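Local coordinates for protein replicative DNA helicase (Nostoc punctiforme, PDB 4O1R) that is the intein of a replicative DNA helicase, which probably excises itself from the precursor and joins the flanking protein segments, at residues M41-S53 with F123-A135. Numbering follows the deposited sequence. Where two conformers were deposited one is given.
Sequences MQLEKAIVSNAFS and FDLTVPGLHNFVA
Two strands of the curled antiparallel sheet of the intein splicing domain meet here, 50-53 running against 123-126, and Phe52 pairs with Asp124 through both backbone bonds: Phe52 N to Asp124 O at 3.0 Å and Asp124 N to Phe52 O at 2.9 Å. The Phe52 ring leans over strand 123-126, with CG placed between the backbone N and the carbonyl carbon (chi1 51°). One ring face thus lies over Asp124 O, offset toward the rim, while Thr126 CG2, in the conformer given, comes close to the ring edge at CE1. The Asp124 side chain lies beside the ring, pointing the same way, with its carboxylate plane turned 70° from the ring. With an alanine in place of Phe52, the CB of Asp124 and the methyl of Thr126 would probably lose the ring packed against them. On the other sheet face, small Ala51 lets Leu125 fold tightly over it, CB to CD2 only 3.5 Å.

Such long, bent strands are characteristic of the Hint fold, the horseshoe-like all-beta scaffold of inteins. Strand 42-55 breaks around Ser49, whose N bonds to Thr126 O at 2.9 Å; the hydroxyls Ser49 OG and Thr126 OG1 also approach very closely in that conformer, and either could donate. Beyond it, Val48 CG2 meets Val127 CG2 and Ala46 CB rests 3.7 Å from Val127 CG1, buried apolar side chains packing together, the small Ala46 leaving room for a valine branch. A water links Ile47 O of the strand to Gly129 N of the turn after 123-126. Val127 N also bonds Asn142 OD1, tying this turn to the C-terminal residue, and Leu43 CD2 reaches Val134 CG2 beside Pro99.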
loop_
_atom_site.group_PDB
_atom_site.type_symbol
_atom_site.label_atom_id
_atom_site.label_comp_id
_atom_site.label_asym_id
_atom_site.label_seq_id
_atom_site.Cartn_x
_atom_site.Cartn_y
_atom_site.Cartn_z
ATOM N N MET A 41 -14.162 -8.585 -0.931
ATOM C CA MET A 41 -12.997 -8.576 -1.820
ATOM C C MET A 41 -13.160 -7.573 -2.966
ATOM O O MET A 41 -12.755 -7.816 -4.099
ATOM C CB MET A 41 -12.626 -9.990 -2.302
ATOM C CG MET A 41 -12.152 -10.899 -1.178
ATOM S SD MET A 41 -10.685 -10.290 -0.312
ATOM C CE MET A 41 -9.413 -10.563 -1.548
ATOM N N GLN A 42 -13.755 -6.428 -2.636
ATOM C CA GLN A 42 -13.967 -5.353 -3.593
ATOM C C GLN A 42 -13.358 -4.078 -3.048
ATOM O O GLN A 42 -13.319 -3.871 -1.830
ATOM C CB GLN A 42 -15.465 -5.120 -3.830
ATOM C CG GLN A 42 -16.237 -6.341 -4.322
ATOM C CD GLN A 42 -16.050 -6.566 -5.798
ATOM O OE1 GLN A 42 -16.595 -5.828 -6.621
ATOM N NE2 GLN A 42 -15.278 -7.589 -6.149
ATOM N N LEU A 43 -12.891 -3.226 -3.954
ATOM C CA LEU A 43 -12.395 -1.908 -3.574
ATOM C C LEU A 43 -13.545 -0.977 -3.186
ATOM O O LEU A 43 -14.623 -1.009 -3.791
ATOM C CB LEU A 43 -11.592 -1.273 -4.710
ATOM C CG LEU A 43 -10.244 -1.844 -5.139
ATOM C CD1 LEU A 43 -9.608 -0.838 -6.085
ATOM C CD2 LEU A 43 -9.320 -2.097 -3.950
ATOM N N GLU A 44 -13.298 -0.158 -2.166
ATOM C CA GLU A 44 -14.269 0.812 -1.654
ATOM C C GLU A 44 -13.566 2.106 -1.310
ATOM O O GLU A 44 -12.368 2.118 -1.035
ATOM C CB GLU A 44 -14.942 0.302 -0.373
ATOM C CG GLU A 44 -15.913 -0.846 -0.533
ATOM C CD GLU A 44 -16.566 -1.231 0.784
ATOM O OE1 GLU A 44 -16.292 -0.582 1.821
ATOM O OE2 GLU A 44 -17.360 -2.188 0.783
ATOM N N LYS A 45 -14.318 3.197 -1.332
ATOM C CA LYS A 45 -13.831 4.489 -0.856
ATOM C C LYS A 45 -13.654 4.429 0.659
ATOM O O LYS A 45 -14.523 3.920 1.373
ATOM C CB LYS A 45 -14.825 5.593 -1.228
ATOM C CG LYS A 45 -15.201 5.591 -2.701
ATOM C CD LYS A 45 -16.289 6.597 -3.017
ATOM C CE LYS A 45 -16.704 6.501 -4.481
ATOM N NZ LYS A 45 -17.656 7.589 -4.850
ATOM N N ALA A 46 -12.533 4.960 1.139
ATOM C CA ALA A 46 -12.170 4.887 2.552
ATOM C C ALA A 46 -11.563 6.196 3.042
ATOM O O ALA A 46 -10.646 6.734 2.426
ATOM C CB ALA A 46 -11.193 3.747 2.778
ATOM N N ILE A 47 -12.054 6.684 4.173
ATOM C CA ILE A 47 -11.574 7.937 4.752
ATOM C C ILE A 47 -10.241 7.775 5.491
ATOM O O ILE A 47 -10.042 6.841 6.279
ATOM C CB ILE A 47 -12.639 8.583 5.687
ATOM C CG1 ILE A 47 -13.884 8.956 4.879
ATOM C CG2 ILE A 47 -12.060 9.798 6.447
ATOM C CD1 ILE A 47 -13.678 10.027 3.821
ATOM N N VAL A 48 -9.330 8.699 5.223
ATOM C CA VAL A 48 -8.051 8.778 5.902
ATOM C C VAL A 48 -8.157 9.795 7.033
ATOM O O VAL A 48 -8.542 10.941 6.801
ATOM C CB VAL A 48 -6.947 9.212 4.910
ATOM C CG1 VAL A 48 -5.624 9.459 5.625
ATOM C CG2 VAL A 48 -6.786 8.176 3.805
ATOM N N SER A 49 -7.822 9.364 8.250
ATOM C CA SER A 49 -7.901 10.226 9.431
ATOM C C SER A 49 -6.589 10.908 9.816
ATOM O O SER A 49 -6.587 11.860 10.595
ATOM C CB SER A 49 -8.398 9.412 10.630
ATOM O OG SER A 49 -7.503 8.350 10.916
ATOM N N ASN A 50 -5.472 10.402 9.300
ATOM C CA ASN A 50 -4.151 10.916 9.672
ATOM C C ASN A 50 -3.156 10.508 8.596
ATOM O O ASN A 50 -3.251 9.403 8.066
ATOM C CB ASN A 50 -3.713 10.334 11.033
ATOM C CG ASN A 50 -2.652 11.170 11.729
ATOM O OD1 ASN A 50 -2.450 12.342 11.411
ATOM N ND2 ASN A 50 -1.978 10.566 12.710
ATOM N N ALA A 51 -2.208 11.391 8.302
ATOM C CA ALA A 51 -1.102 11.110 7.378
ATOM C C ALA A 51 0.148 11.687 8.008
ATOM O O ALA A 51 0.152 12.847 8.411
ATOM C CB ALA A 51 -1.361 11.744 6.013
ATOM N N PHE A 52 1.207 10.878 8.108
ATOM C CA PHE A 52 2.328 11.247 8.975
ATOM C C PHE A 52 3.620 10.554 8.572
ATOM O O PHE A 52 3.604 9.478 7.969
ATOM C CB PHE A 52 1.986 10.894 10.438
ATOM C CG PHE A 52 1.506 9.481 10.614
ATOM C CD1 PHE A 52 0.151 9.155 10.462
ATOM C CD2 PHE A 52 2.401 8.459 10.925
ATOM C CE1 PHE A 52 -0.287 7.850 10.598
ATOM C CE2 PHE A 52 1.970 7.145 11.070
ATOM C CZ PHE A 52 0.619 6.837 10.912
ATOM N N SER A 53 4.729 11.177 8.952
ATOM C CA SER A 53 6.058 10.592 8.868
ATOM C C SER A 53 6.313 9.736 10.089
ATOM O O SER A 53 5.932 10.096 11.208
ATOM C CB SER A 53 7.080 11.728 8.853
ATOM O OG SER A 53 8.391 11.231 9.027
ATOM N N PHE A 123 6.428 7.146 5.465
ATOM C CA PHE A 123 5.140 7.775 5.751
ATOM C C PHE A 123 4.043 6.743 5.785
ATOM O O PHE A 123 4.128 5.686 5.154
ATOM C CB PHE A 123 4.817 8.805 4.654
ATOM C CG PHE A 123 5.860 9.870 4.509
ATOM C CD1 PHE A 123 6.989 9.660 3.714
ATOM C CD2 PHE A 123 5.730 11.082 5.180
ATOM C CE1 PHE A 123 7.977 10.634 3.594
ATOM C CE2 PHE A 123 6.708 12.063 5.053
ATOM C CZ PHE A 123 7.826 11.839 4.257
ATOM N N ASP A 124 2.977 7.078 6.492
ATOM C CA ASP A 124 1.836 6.181 6.581
ATOM C C ASP A 124 0.549 6.984 6.675
ATOM O O ASP A 124 0.564 8.192 6.962
ATOM C CB ASP A 124 2.002 5.263 7.810
ATOM C CG ASP A 124 1.058 4.062 7.807
ATOM O OD1 ASP A 124 0.574 3.647 6.727
ATOM O OD2 ASP A 124 0.823 3.509 8.905
ATOM N N LEU A 125 -0.551 6.280 6.400
ATOM C CA LEU A 125 -1.910 6.800 6.529
ATOM C C LEU A 125 -2.666 5.941 7.501
ATOM O O LEU A 125 -2.512 4.725 7.496
ATOM C CB LEU A 125 -2.648 6.728 5.194
ATOM C CG LEU A 125 -2.016 7.357 3.958
ATOM C CD1 LEU A 125 -2.937 7.217 2.750
ATOM C CD2 LEU A 125 -1.694 8.812 4.212
ATOM N N THR A 126 -3.512 6.567 8.304
ATOM C CA THR A 126 -4.455 5.820 9.142
ATOM C C THR A 126 -5.812 5.818 8.466
ATOM O O THR A 126 -6.348 6.884 8.117
ATOM C CB THR A 126 -4.576 6.446 10.528
ATOM O OG1 THR A 126 -5.080 7.778 10.419
ATOM C CG2 THR A 126 -3.232 6.479 11.199
ATOM N N VAL A 127 -6.341 4.613 8.271
ATOM C CA VAL A 127 -7.644 4.392 7.649
ATOM C C VAL A 127 -8.500 3.646 8.691
ATOM O O VAL A 127 -8.471 2.414 8.760
ATOM C CB VAL A 127 -7.502 3.594 6.328
ATOM C CG1 VAL A 127 -8.854 3.348 5.673
ATOM C CG2 VAL A 127 -6.546 4.309 5.351
ATOM N N PRO A 128 -9.255 4.395 9.511
ATOM C CA PRO A 128 -9.881 3.744 10.673
ATOM C C PRO A 128 -10.956 2.720 10.353
ATOM O O PRO A 128 -11.255 1.882 11.203
ATOM C CB PRO A 128 -10.463 4.911 11.472
ATOM C CG PRO A 128 -10.532 6.046 10.542
ATOM C CD PRO A 128 -9.437 5.856 9.535
ATOM N N GLY A 129 -11.530 2.753 9.156
ATOM C CA GLY A 129 -12.559 1.760 8.831
ATOM C C GLY A 129 -11.955 0.417 8.456
ATOM O O GLY A 129 -12.014 -0.557 9.213
ATOM N N LEU A 130 -11.351 0.391 7.278
ATOM C CA LEU A 130 -10.866 -0.831 6.651
ATOM C C LEU A 130 -9.403 -1.179 6.961
ATOM O O LEU A 130 -8.959 -2.294 6.680
ATOM C CB LEU A 130 -11.105 -0.741 5.134
ATOM C CG LEU A 130 -12.578 -0.689 4.703
ATOM C CD1 LEU A 130 -12.710 -0.341 3.239
ATOM C CD2 LEU A 130 -13.261 -2.023 4.988
ATOM N N HIS A 131 -8.665 -0.225 7.534
ATOM C CA HIS A 131 -7.272 -0.418 7.987
ATOM C C HIS A 131 -6.289 -0.807 6.876
ATOM O O HIS A 131 -5.261 -1.428 7.134
ATOM C CB HIS A 131 -7.195 -1.421 9.149
ATOM C CG HIS A 131 -8.129 -1.110 10.280
ATOM N ND1 HIS A 131 -7.943 -0.036 11.123
ATOM C CD2 HIS A 131 -9.254 -1.733 10.702
ATOM C CE1 HIS A 131 -8.912 -0.015 12.021
ATOM N NE2 HIS A 131 -9.725 -1.029 11.783
ATOM N N ASN A 132 -6.594 -0.407 5.647
ATOM C CA ASN A 132 -5.712 -0.660 4.510
ATOM C C ASN A 132 -5.974 0.384 3.453
ATOM O O ASN A 132 -6.953 1.127 3.526
ATOM C CB ASN A 132 -5.873 -2.096 3.957
ATOM C CG ASN A 132 -7.125 -2.279 3.095
ATOM O OD1 ASN A 132 -7.147 -1.926 1.913
ATOM N ND2 ASN A 132 -8.157 -2.869 3.682
ATOM N N PHE A 133 -5.081 0.475 2.486
ATOM C CA PHE A 133 -5.312 1.374 1.374
ATOM C C PHE A 133 -4.483 0.936 0.191
ATOM O O PHE A 133 -3.583 0.089 0.331
ATOM C CB PHE A 133 -5.034 2.849 1.744
ATOM C CG PHE A 133 -3.621 3.128 2.197
ATOM C CD1 PHE A 133 -3.256 2.931 3.533
ATOM C CD2 PHE A 133 -2.660 3.627 1.311
ATOM C CE1 PHE A 133 -1.943 3.204 3.970
ATOM C CE2 PHE A 133 -1.355 3.903 1.739
ATOM C CZ PHE A 133 -0.997 3.686 3.067
ATOM N N VAL A 134 -4.797 1.507 -0.966
ATOM C CA VAL A 134 -4.046 1.249 -2.187
ATOM C C VAL A 134 -2.941 2.285 -2.361
ATOM O O VAL A 134 -3.202 3.488 -2.345
ATOM C CB VAL A 134 -4.967 1.237 -3.421
ATOM C CG1 VAL A 134 -4.147 0.985 -4.676
ATOM C CG2 VAL A 134 -6.078 0.206 -3.256
ATOM N N ALA A 135 -1.706 1.816 -2.523
ATOM C CA ALA A 135 -0.559 2.677 -2.781
ATOM C C ALA A 135 0.238 2.089 -3.929
ATOM O O ALA A 135 0.511 0.880 -3.946
ATOM C CB ALA A 135 0.300 2.812 -1.540
HETATM O O HOH W 1 -11.760 4.978 7.195
#